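Long-range contacts in RNA-directed RNA polymerase (Infectious pancreatic necrosis virus, PDB 3ZED), which probably replicates and transcribes the viral double-stranded RNA genome as an RNA-dependent RNA polymerase, and is found both free and covalently attached to the genomic RNA: residues L171-G176 with L403-A408; L330-V335 with S471-T476; A408-Q413 with M451-S456; H414-M419 with F443-A448. All blocks are in the same frame, centred on the assembly; numbering follows the deposited sequence.

Overall arrangement
The four interactions lie in the palm region of the polymerase, where separate pieces of chain gather into one core. Interaction 1 sets helix 164-179 against the loop after strand 397-403, which runs on into interaction 3; the two share A408, with centres 11 Å apart. Interaction 3 joins the start of helix 412-426 to the end of helix 438-452, while interaction 4, also 11 Å away, pairs the bodies of the same two helices. Interaction 2 adds helix 326-340 and the loop before helix 476-493; its segments enclose both of these in sequence. E407 of interaction 1 reaches S471 of interaction 2. M415 of interaction 4 touches L332 and F475 of interaction 2 and V452 and V453 of interaction 3.

Interaction 1: residues L171-G176 with L403-A408; sequences LLAMKG and LEKGEA
The thioether of M174 folds over A408 and K405, and this one side chain carries most of the contact. Bends at chi2 and chi3 (-88°) swing the end of M174 toward the loop, with CE 3.8 Å from A408 CB. M174 SD lies 3.8 Å from K405 CB. The methyl of A408 is also pressed against the helix backbone, with CB 3.4 Å from M174 O. Next to this, A173 CB meets the aliphatic part of K405, 3.9 Å from its CE, while the ammonium end makes a long salt bridge with the carboxylate of E404, NZ to OE2 3.6 Å. The loop leaves strand 397-403 of the antiparallel palm sheet, the strand that probably carries polymerase motif A; helix 164-179 packs on the loop that follows it. Within the loop the turn is closed by A408 N donating to K405 O at 3.0 Å. Further out, N409 ND2 holds E404 O and G406 O, and E404 OE1 is gripped by R181 and N514. E407 turns its OE2 to the hydroxyl of S471, while V177, one helical turn beyond M174, touches K405 and A408 and lends its carbonyl to the nearby potassium ion.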
loop_
_atom_site.group_PDB
_atom_site.type_symbol
_atom_site.label_atom_id
_atom_site.label_comp_id
_atom_site.label_asym_id
_atom_site.label_seq_id
_atom_site.Cartn_x
_atom_site.Cartn_y
_atom_site.Cartn_z
ATOM N N LEU B 171 -14.713 -1.645 12.007
ATOM C CA LEU B 171 -15.481 -0.668 11.230
ATOM C C LEU B 171 -15.890 0.534 12.104
ATOM O O LEU B 171 -15.767 1.681 11.654
ATOM C CB LEU B 171 -16.715 -1.313 10.581
ATOM C CG LEU B 171 -16.482 -2.267 9.397
ATOM C CD1 LEU B 171 -17.817 -2.816 8.905
ATOM C CD2 LEU B 171 -15.755 -1.572 8.233
ATOM N N LEU B 172 -16.319 0.276 13.360
ATOM C CA LEU B 172 -16.685 1.322 14.326
ATOM C C LEU B 172 -15.474 2.226 14.633
ATOM O O LEU B 172 -15.619 3.442 14.660
ATOM C CB LEU B 172 -17.225 0.714 15.646
ATOM C CG LEU B 172 -18.440 -0.226 15.579
ATOM C CD1 LEU B 172 -18.909 -0.577 16.978
ATOM C CD2 LEU B 172 -19.595 0.371 14.769
ATOM N N ALA B 173 -14.293 1.625 14.857
ATOM C CA ALA B 173 -13.043 2.347 15.124
ATOM C C ALA B 173 -12.660 3.253 13.911
ATOM O O ALA B 173 -12.293 4.417 14.119
ATOM C CB ALA B 173 -11.928 1.366 15.431
ATOM N N MET B 174 -12.827 2.745 12.660
ATOM C CA MET B 174 -12.561 3.511 11.421
ATOM C C MET B 174 -13.501 4.710 11.338
ATOM O O MET B 174 -13.027 5.819 11.088
ATOM C CB MET B 174 -12.676 2.640 10.152
ATOM C CG MET B 174 -11.712 1.467 10.139
ATOM S SD MET B 174 -9.912 1.890 10.261
ATOM C CE MET B 174 -9.513 2.115 8.532
ATOM N N LYS B 175 -14.823 4.499 11.582
ATOM C CA LYS B 175 -15.822 5.568 11.595
ATOM C C LYS B 175 -15.460 6.610 12.669
ATOM O O LYS B 175 -15.601 7.804 12.421
ATOM C CB LYS B 175 -17.235 4.992 11.822
ATOM C CG LYS B 175 -18.319 6.062 11.950
ATOM C CD LYS B 175 -19.703 5.466 12.126
ATOM C CE LYS B 175 -20.767 6.532 12.307
ATOM N NZ LYS B 175 -20.864 6.966 13.722
ATOM N N GLY B 176 -14.996 6.147 13.831
ATOM C CA GLY B 176 -14.558 6.992 14.938
ATOM C C GLY B 176 -13.420 7.924 14.565
ATOM O O GLY B 176 -13.456 9.108 14.913
ATOM N N LEU B 403 0.097 7.786 11.391
ATOM C CA LEU B 403 -1.285 8.237 11.304
ATOM C C LEU B 403 -2.127 7.213 12.027
ATOM O O LEU B 403 -1.794 6.021 12.009
ATOM C CB LEU B 403 -1.753 8.411 9.847
ATOM C CG LEU B 403 -0.919 9.329 8.934
ATOM C CD1 LEU B 403 -1.584 9.475 7.582
ATOM C CD2 LEU B 403 -0.623 10.690 9.590
ATOM N N GLU B 404 -3.144 7.670 12.753
ATOM C CA GLU B 404 -3.963 6.737 13.494
ATOM C C GLU B 404 -4.954 6.130 12.523
ATOM O O GLU B 404 -5.789 6.852 11.993
ATOM C CB GLU B 404 -4.650 7.426 14.686
ATOM C CG GLU B 404 -5.631 6.521 15.411
ATOM C CD GLU B 404 -6.424 7.129 16.551
ATOM O OE1 GLU B 404 -6.670 8.357 16.537
ATOM O OE2 GLU B 404 -6.835 6.359 17.447
ATOM N N LYS B 405 -4.827 4.807 12.271
ATOM C CA LYS B 405 -5.685 4.036 11.361
ATOM C C LYS B 405 -5.786 4.811 10.066
ATOM O O LYS B 405 -6.892 5.150 9.648
ATOM C CB LYS B 405 -7.080 3.788 12.002
ATOM C CG LYS B 405 -7.016 2.889 13.227
ATOM C CD LYS B 405 -8.292 2.920 14.042
ATOM C CE LYS B 405 -8.129 2.136 15.318
ATOM N NZ LYS B 405 -7.590 2.973 16.429
ATOM N N GLY B 406 -4.611 5.181 9.534
ATOM C CA GLY B 406 -4.383 6.044 8.372
ATOM C C GLY B 406 -5.517 6.284 7.395
ATOM O O GLY B 406 -6.016 7.407 7.278
ATOM N N GLU B 407 -5.890 5.219 6.662
ATOM C CA GLU B 407 -6.922 5.143 5.617
ATOM C C GLU B 407 -8.255 5.832 5.997
ATOM O O GLU B 407 -8.881 6.450 5.136
ATOM C CB GLU B 407 -7.202 3.666 5.268
ATOM C CG GLU B 407 -6.089 2.984 4.476
ATOM C CD GLU B 407 -4.999 2.279 5.269
ATOM O OE1 GLU B 407 -4.666 2.741 6.383
ATOM O OE2 GLU B 407 -4.466 1.262 4.769
ATOM N N ALA B 408 -8.664 5.748 7.279
ATOM C CA ALA B 408 -9.922 6.324 7.797
ATOM C C ALA B 408 -9.926 7.858 7.763
ATOM O O ALA B 408 -11.008 8.455 7.790
ATOM C CB ALA B 408 -10.178 5.834 9.227
#

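Interaction 2: residues L330-V335 with S471-T476; sequences LLLSMV and SGNAFT
A buried, essentially van der Waals contact joins L332, S333 and V335 on one side of helix 326-340 to A474 and F475 in the loop that leads into helix 476-493. A474 points its methyl at the helix, where CB rests 3.9 Å from L332 CB and 3.6 Å from S333 OG. That hydroxyl is already committed to H329 O, one turn back on its own helix, so it meets A474 simply as packing. F475 arrives edge-on: its CE1 lies 3.5 Å from L332 O, which sits in the plane of the ring, a C-H to carbonyl approach. Further along the same edge CZ of F475 reaches V335 CG1 at 4.4 Å. M415, M419 and L422 of helix 412-426 also pack on this ring, which is therefore held between two helices.

The loop keeps its shape through its own bonds. N473 makes an Asx turn, its OD1 accepting from F475 N at 2.8 Å, although the donor stands 53° out of the carbonyl plane. N473 O takes two donors, T476 N and T476 OG1, the latter at 2.7 Å, and the same hydroxyl oxygen accepts from G472 N at 3.0 Å. The side-chain ND2 of N473 donates to G470 O and Q469 OE1. The run from S471 to T476, Ser-Gly, three residues, then Thr at the start of a long helix, matches motif B of viral RNA polymerases, whose loop and helix form part of the palm.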
loop_
_atom_site.group_PDB
_atom_site.type_symbol
_atom_site.label_atom_id
_atom_site.label_comp_id
_atom_site.label_asym_id
_atom_site.label_seq_id
_atom_site.Cartn_x
_atom_site.Cartn_y
_atom_site.Cartn_z
ATOM N N LEU B 330 -7.852 -2.150 -12.025
ATOM C CA LEU B 330 -7.181 -2.074 -13.320
ATOM C C LEU B 330 -7.146 -0.619 -13.844
ATOM O O LEU B 330 -6.086 -0.135 -14.230
ATOM C CB LEU B 330 -7.915 -3.011 -14.306
ATOM C CG LEU B 330 -7.249 -3.378 -15.647
ATOM C CD1 LEU B 330 -5.838 -4.006 -15.448
ATOM C CD2 LEU B 330 -8.149 -4.316 -16.439
ATOM N N LEU B 331 -8.293 0.086 -13.799
ATOM C CA LEU B 331 -8.418 1.484 -14.255
ATOM C C LEU B 331 -7.585 2.452 -13.387
ATOM O O LEU B 331 -6.911 3.323 -13.932
ATOM C CB LEU B 331 -9.891 1.922 -14.278
ATOM C CG LEU B 331 -10.808 1.228 -15.294
ATOM C CD1 LEU B 331 -12.284 1.513 -14.975
ATOM C CD2 LEU B 331 -10.479 1.634 -16.730
ATOM N N LEU B 332 -7.597 2.271 -12.057
ATOM C CA LEU B 332 -6.815 3.089 -11.130
ATOM C C LEU B 332 -5.306 2.880 -11.340
ATOM O O LEU B 332 -4.547 3.850 -11.375
ATOM C CB LEU B 332 -7.169 2.760 -9.648
ATOM C CG LEU B 332 -8.528 3.195 -9.106
ATOM C CD1 LEU B 332 -8.694 2.753 -7.690
ATOM C CD2 LEU B 332 -8.711 4.698 -9.185
ATOM N N SER B 333 -4.888 1.603 -11.474
ATOM C CA SER B 333 -3.490 1.185 -11.633
ATOM C C SER B 333 -2.908 1.685 -12.931
ATOM O O SER B 333 -1.705 1.926 -12.971
ATOM C CB SER B 333 -3.353 -0.331 -11.529
ATOM O OG SER B 333 -3.752 -0.735 -10.233
ATOM N N MET B 334 -3.748 1.891 -13.969
ATOM C CA MET B 334 -3.313 2.459 -15.249
ATOM C C MET B 334 -2.846 3.935 -15.072
ATOM O O MET B 334 -2.029 4.408 -15.847
ATOM C CB MET B 334 -4.439 2.371 -16.287
ATOM C CG MET B 334 -4.542 1.020 -16.934
ATOM S SD MET B 334 -6.033 0.817 -17.948
ATOM C CE MET B 334 -5.660 1.894 -19.323
ATOM N N VAL B 335 -3.335 4.636 -14.041
ATOM C CA VAL B 335 -2.957 6.036 -13.771
ATOM C C VAL B 335 -1.673 6.079 -12.898
ATOM O O VAL B 335 -0.748 6.829 -13.194
ATOM C CB VAL B 335 -4.133 6.838 -13.110
ATOM C CG1 VAL B 335 -3.745 8.296 -12.831
ATOM C CG2 VAL B 335 -5.409 6.761 -13.958
ATOM N N SER B 471 -8.675 0.309 2.487
ATOM C CA SER B 471 -7.327 -0.247 2.690
ATOM C C SER B 471 -7.045 -1.392 1.726
ATOM O O SER B 471 -7.746 -2.400 1.708
ATOM C CB SER B 471 -7.157 -0.727 4.126
ATOM O OG SER B 471 -5.804 -1.080 4.379
ATOM N N GLY B 472 -6.023 -1.213 0.916
ATOM C CA GLY B 472 -5.647 -2.199 -0.084
ATOM C C GLY B 472 -5.926 -1.725 -1.496
ATOM O O GLY B 472 -5.407 -2.319 -2.446
ATOM N N ASN B 473 -6.718 -0.640 -1.671
ATOM C CA ASN B 473 -6.969 -0.104 -3.010
ATOM C C ASN B 473 -5.626 0.377 -3.606
ATOM O O ASN B 473 -4.676 0.624 -2.861
ATOM C CB ASN B 473 -8.056 1.006 -3.005
ATOM C CG ASN B 473 -7.566 2.429 -2.798
ATOM O OD1 ASN B 473 -7.116 3.102 -3.722
ATOM N ND2 ASN B 473 -7.682 2.931 -1.593
ATOM N N ALA B 474 -5.543 0.486 -4.947
ATOM C CA ALA B 474 -4.342 0.868 -5.704
ATOM C C ALA B 474 -3.705 2.192 -5.217
ATOM O O ALA B 474 -2.494 2.349 -5.310
ATOM C CB ALA B 474 -4.683 0.966 -7.179
ATOM N N PHE B 475 -4.502 3.113 -4.673
ATOM C CA PHE B 475 -3.994 4.414 -4.208
ATOM C C PHE B 475 -3.753 4.472 -2.688
ATOM O O PHE B 475 -3.492 5.560 -2.178
ATOM C CB PHE B 475 -4.959 5.539 -4.649
ATOM C CG PHE B 475 -4.685 6.067 -6.055
ATOM C CD1 PHE B 475 -4.664 5.207 -7.152
ATOM C CD2 PHE B 475 -4.439 7.414 -6.273
ATOM C CE1 PHE B 475 -4.379 5.686 -8.439
ATOM C CE2 PHE B 475 -4.166 7.893 -7.556
ATOM C CZ PHE B 475 -4.135 7.026 -8.629
ATOM N N THR B 476 -3.777 3.321 -1.973
ATOM C CA THR B 476 -3.612 3.311 -0.509
ATOM C C THR B 476 -2.322 4.078 -0.075
ATOM O O THR B 476 -2.419 5.044 0.701
ATOM C CB THR B 476 -3.667 1.876 0.078
ATOM O OG1 THR B 476 -4.940 1.286 -0.229
ATOM C CG2 THR B 476 -3.479 1.870 1.606
#

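Interaction 3: residues A408-Q413 with M451-S456; sequences ANCTPQ and MVVDSS. With K (potassium ion), chain K.
A carboxylate oxygen set close against a proline ring is the striking feature: D454 OD2 lies 3.2 Å from P412 CD, and the two side chains cross at about a right angle. The polar link across the contact runs through a water, 2.8 Å from D454 OD2 and 2.9 Å from C410 O; because more acceptors surround this water than it has protons, its bonds are probably shared. D454 itself adopts left-handed helical backbone angles, and its other oxygen, OD1, accepts from G468 N, a second hold on the carboxylate.

Beside it V453 provides the apolar half. With CG1 anti to the backbone N (chi1 -169°), this methyl presses on the peptide link between T411 and P412, 3.4 Å from both T411 C and P412 N. V453 CG1 also reaches C410 SG at 4.2 Å. T411 is the N-cap of helix 412-426: its hydroxyl caps a backbone N in the first turn while T411 N is bonded to H414 ND1, a reciprocal pattern like a capping box. Two residues earlier, N409 OD1 binds the potassium ion at 2.8 Å, together with oxygens of V177, N182, N184, G512 and N514. The contact thus joins the first turn of helix 412-426 to the exit of helix 438-452, just before strand 456-459 enters the mixed sheet, with M483 of helix 476-493 packing on C410 and M415 on V453.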
loop_
_atom_site.group_PDB
_atom_site.type_symbol
_atom_site.label_atom_id
_atom_site.label_comp_id
_atom_site.label_asym_id
_atom_site.label_seq_id
_atom_site.Cartn_x
_atom_site.Cartn_y
_atom_site.Cartn_z
ATOM N N ALA B 408 -8.664 5.748 7.279
ATOM C CA ALA B 408 -9.922 6.324 7.797
ATOM C C ALA B 408 -9.926 7.858 7.763
ATOM O O ALA B 408 -11.008 8.455 7.790
ATOM C CB ALA B 408 -10.178 5.834 9.227
ATOM N N ASN B 409 -8.736 8.500 7.707
ATOM C CA ASN B 409 -8.577 9.973 7.663
ATOM C C ASN B 409 -8.729 10.535 6.234
ATOM O O ASN B 409 -8.794 11.754 6.040
ATOM C CB ASN B 409 -7.206 10.375 8.204
ATOM C CG ASN B 409 -6.996 10.045 9.658
ATOM O OD1 ASN B 409 -7.418 10.765 10.561
ATOM N ND2 ASN B 409 -6.299 8.971 9.919
ATOM N N CYS B 410 -8.732 9.648 5.236
ATOM C CA CYS B 410 -8.795 10.046 3.835
ATOM C C CYS B 410 -10.185 10.498 3.400
ATOM O O CYS B 410 -11.181 9.831 3.672
ATOM C CB CYS B 410 -8.285 8.918 2.950
ATOM S SG CYS B 410 -7.857 9.431 1.273
ATOM N N THR B 411 -10.241 11.665 2.741
ATOM C CA THR B 411 -11.451 12.189 2.124
ATOM C C THR B 411 -11.336 11.930 0.613
ATOM O O THR B 411 -10.202 11.862 0.112
ATOM C CB THR B 411 -11.669 13.697 2.400
ATOM O OG1 THR B 411 -10.684 14.446 1.688
ATOM C CG2 THR B 411 -11.685 14.048 3.889
ATOM N N PRO B 412 -12.452 11.864 -0.165
ATOM C CA PRO B 412 -12.308 11.716 -1.625
ATOM C C PRO B 412 -11.435 12.840 -2.214
ATOM O O PRO B 412 -10.696 12.599 -3.167
ATOM C CB PRO B 412 -13.753 11.777 -2.129
ATOM C CG PRO B 412 -14.576 11.301 -0.944
ATOM C CD PRO B 412 -13.875 11.912 0.236
ATOM N N GLN B 413 -11.445 14.031 -1.568
ATOM C CA GLN B 413 -10.685 15.222 -1.955
ATOM C C GLN B 413 -9.175 15.035 -1.793
ATOM O O GLN B 413 -8.424 15.630 -2.561
ATOM C CB GLN B 413 -11.166 16.467 -1.190
ATOM C CG GLN B 413 -12.545 16.998 -1.699
ATOM C CD GLN B 413 -13.730 16.145 -1.252
ATOM O OE1 GLN B 413 -13.672 15.422 -0.240
ATOM N NE2 GLN B 413 -14.814 16.166 -2.012
ATOM N N MET B 451 -15.089 6.240 -5.924
ATOM C CA MET B 451 -15.287 4.813 -6.110
ATOM C C MET B 451 -14.570 4.019 -5.016
ATOM O O MET B 451 -14.985 2.908 -4.707
ATOM C CB MET B 451 -14.814 4.385 -7.493
ATOM C CG MET B 451 -15.812 4.743 -8.584
ATOM S SD MET B 451 -15.056 4.385 -10.164
ATOM C CE MET B 451 -15.593 2.717 -10.402
ATOM N N VAL B 452 -13.501 4.581 -4.428
ATOM C CA VAL B 452 -12.703 3.847 -3.433
ATOM C C VAL B 452 -12.558 4.635 -2.102
ATOM O O VAL B 452 -12.023 4.084 -1.141
ATOM C CB VAL B 452 -11.324 3.393 -4.001
ATOM C CG1 VAL B 452 -11.501 2.446 -5.186
ATOM C CG2 VAL B 452 -10.436 4.571 -4.380
ATOM N N VAL B 453 -13.068 5.891 -2.035
ATOM C CA VAL B 453 -13.008 6.706 -0.805
ATOM C C VAL B 453 -14.423 7.130 -0.415
ATOM O O VAL B 453 -15.145 7.723 -1.234
ATOM C CB VAL B 453 -12.057 7.931 -0.879
ATOM C CG1 VAL B 453 -11.870 8.546 0.507
ATOM C CG2 VAL B 453 -10.708 7.584 -1.531
ATOM N N ASP B 454 -14.808 6.820 0.864
ATOM C CA ASP B 454 -16.114 7.098 1.484
ATOM C C ASP B 454 -17.250 6.482 0.671
ATOM O O ASP B 454 -18.303 7.108 0.507
ATOM C CB ASP B 454 -16.353 8.624 1.668
ATOM C CG ASP B 454 -15.531 9.301 2.745
ATOM O OD1 ASP B 454 -15.076 8.601 3.680
ATOM O OD2 ASP B 454 -15.362 10.533 2.672
ATOM N N SER B 455 -17.036 5.256 0.164
ATOM C CA SER B 455 -18.009 4.550 -0.658
ATOM C C SER B 455 -18.610 3.392 0.157
ATOM O O SER B 455 -19.185 3.686 1.204
ATOM C CB SER B 455 -17.402 4.118 -1.996
ATOM O OG SER B 455 -16.534 3.006 -1.905
ATOM N N SER B 456 -18.515 2.110 -0.275
ATOM C CA SER B 456 -19.151 1.031 0.498
ATOM C C SER B 456 -18.390 -0.286 0.432
ATOM O O SER B 456 -17.441 -0.430 -0.352
ATOM C CB SER B 456 -20.596 0.813 0.032
ATOM O OG SER B 456 -20.702 0.293 -1.287
HETATM K K K K . -9.668 12.215 11.291
HETATM O O HOH W 1 -13.676 10.871 4.841
#

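Interaction 4: residues H414-M419 with F443-A448; sequences HMQAMM and FAMNVA
Segments 414-419 and 443-448 form an antiparallel helix pair of the palm region, their axes 9.0 Å apart at closest approach and their directions 170° from each other, with Q416 opposite M445 and M419 opposite A444. The second helix widens into a pi-type turn, in which A448 N bonds to F443 O at 2.7 Å. This pi bulge ends just before P449, the residue four on from M445, which has no N-H to give to the M445 carbonyl. Q416 supplies a donor from the facing helix: its extended chain brings NE2 to M445 O at 2.7 Å, nearly straight (169°) and with the acceptor close to the amide plane. M445 answers by bending at chi2 and chi3 so that its CE touches Q416 O at 3.4 Å while its SD lies 3.7 Å from M419 CB.

M419 leaves its helix toward the partner, and its bent chain touches A444 and then A448. The CG of M419 meets A444 O at 3.3 Å, its SD packs on A444 CB at 3.9 Å, and its terminal CE goes on to A448 CB at 4.0 Å, so one methionine spans a full turn of its partner. Around this pair, helix 326-340 packs L332 against M415 and A448 and V335 against M419, and helix 476-493 lies against H414 and M418.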
loop_
_atom_site.group_PDB
_atom_site.type_symbol
_atom_site.label_atom_id
_atom_site.label_comp_id
_atom_site.label_asym_id
_atom_site.label_seq_id
_atom_site.Cartn_x
_atom_site.Cartn_y
_atom_site.Cartn_z
ATOM N N HIS B 414 -8.726 14.206 -0.834
ATOM C CA HIS B 414 -7.299 13.879 -0.694
ATOM C C HIS B 414 -6.838 13.091 -1.923
ATOM O O HIS B 414 -5.798 13.406 -2.502
ATOM C CB HIS B 414 -7.027 13.063 0.572
ATOM C CG HIS B 414 -7.035 13.858 1.832
ATOM N ND1 HIS B 414 -8.108 13.803 2.703
ATOM C CD2 HIS B 414 -6.086 14.678 2.348
ATOM C CE1 HIS B 414 -7.787 14.595 3.720
ATOM N NE2 HIS B 414 -6.577 15.142 3.553
ATOM N N MET B 415 -7.639 12.084 -2.343
ATOM C CA MET B 415 -7.301 11.280 -3.519
ATOM C C MET B 415 -7.374 12.125 -4.791
ATOM O O MET B 415 -6.558 11.938 -5.689
ATOM C CB MET B 415 -8.212 10.052 -3.631
ATOM C CG MET B 415 -7.878 9.190 -4.820
ATOM S SD MET B 415 -8.595 7.568 -4.677
ATOM C CE MET B 415 -8.278 6.979 -6.315
ATOM N N GLN B 416 -8.346 13.057 -4.856
ATOM C CA GLN B 416 -8.499 13.956 -5.989
ATOM C C GLN B 416 -7.237 14.831 -6.153
ATOM O O GLN B 416 -6.792 15.035 -7.280
ATOM C CB GLN B 416 -9.745 14.816 -5.807
ATOM C CG GLN B 416 -10.117 15.597 -7.061
ATOM C CD GLN B 416 -11.405 16.316 -6.859
ATOM O OE1 GLN B 416 -11.550 17.121 -5.934
ATOM N NE2 GLN B 416 -12.368 16.035 -7.713
ATOM N N ALA B 417 -6.669 15.334 -5.031
ATOM C CA ALA B 417 -5.432 16.137 -5.026
ATOM C C ALA B 417 -4.234 15.280 -5.497
ATOM O O ALA B 417 -3.374 15.778 -6.228
ATOM C CB ALA B 417 -5.172 16.712 -3.640
ATOM N N MET B 418 -4.210 13.986 -5.127
ATOM C CA MET B 418 -3.158 13.059 -5.591
ATOM C C MET B 418 -3.308 12.861 -7.121
ATOM O O MET B 418 -2.303 12.871 -7.836
ATOM C CB MET B 418 -3.216 11.722 -4.839
ATOM C CG MET B 418 -2.208 10.666 -5.356
ATOM S SD MET B 418 -0.480 11.235 -5.472
ATOM C CE MET B 418 -0.126 11.641 -3.725
ATOM N N MET B 419 -4.560 12.705 -7.608
ATOM C CA MET B 419 -4.869 12.564 -9.045
ATOM C C MET B 419 -4.413 13.808 -9.810
ATOM O O MET B 419 -3.860 13.685 -10.909
ATOM C CB MET B 419 -6.380 12.311 -9.276
ATOM C CG MET B 419 -6.787 10.875 -9.015
ATOM S SD MET B 419 -5.996 9.710 -10.150
ATOM C CE MET B 419 -7.148 8.331 -10.049
ATOM N N PHE B 443 -12.584 10.359 -15.490
ATOM C CA PHE B 443 -12.455 9.210 -14.611
ATOM C C PHE B 443 -11.569 9.552 -13.444
ATOM O O PHE B 443 -12.001 9.389 -12.306
ATOM C CB PHE B 443 -11.913 7.973 -15.348
ATOM C CG PHE B 443 -11.607 6.827 -14.408
ATOM C CD1 PHE B 443 -12.635 6.161 -13.736
ATOM C CD2 PHE B 443 -10.291 6.476 -14.120
ATOM C CE1 PHE B 443 -12.352 5.134 -12.820
ATOM C CE2 PHE B 443 -10.004 5.459 -13.192
ATOM C CZ PHE B 443 -11.036 4.793 -12.548
ATOM N N ALA B 444 -10.356 10.072 -13.712
ATOM C CA ALA B 444 -9.366 10.351 -12.667
ATOM C C ALA B 444 -9.793 11.437 -11.688
ATOM O O ALA B 444 -9.671 11.230 -10.478
ATOM C CB ALA B 444 -8.029 10.721 -13.297
ATOM N N MET B 445 -10.305 12.576 -12.195
ATOM C CA MET B 445 -10.638 13.723 -11.353
ATOM C C MET B 445 -12.042 13.728 -10.798
ATOM O O MET B 445 -12.245 14.166 -9.669
ATOM C CB MET B 445 -10.434 15.053 -12.125
ATOM C CG MET B 445 -9.021 15.263 -12.700
ATOM S SD MET B 445 -7.624 14.953 -11.559
ATOM C CE MET B 445 -7.925 16.184 -10.317
ATOM N N ASN B 446 -13.011 13.317 -11.592
ATOM C CA ASN B 446 -14.400 13.493 -11.215
ATOM C C ASN B 446 -15.100 12.262 -10.681
ATOM O O ASN B 446 -16.126 12.428 -10.022
ATOM C CB ASN B 446 -15.190 14.034 -12.424
ATOM C CG ASN B 446 -14.618 15.299 -13.020
ATOM O OD1 ASN B 446 -14.054 15.287 -14.099
ATOM N ND2 ASN B 446 -14.778 16.423 -12.353
ATOM N N VAL B 447 -14.611 11.045 -10.974
ATOM C CA VAL B 447 -15.345 9.851 -10.534
ATOM C C VAL B 447 -14.506 8.929 -9.638
ATOM O O VAL B 447 -14.986 8.546 -8.571
ATOM C CB VAL B 447 -15.924 9.076 -11.758
ATOM C CG1 VAL B 447 -16.584 7.756 -11.351
ATOM C CG2 VAL B 447 -16.893 9.945 -12.565
ATOM N N ALA B 448 -13.301 8.535 -10.082
ATOM C CA ALA B 448 -12.442 7.572 -9.383
ATOM C C ALA B 448 -12.296 7.829 -7.868
ATOM O O ALA B 448 -12.472 6.866 -7.135
ATOM C CB ALA B 448 -11.063 7.497 -10.030
#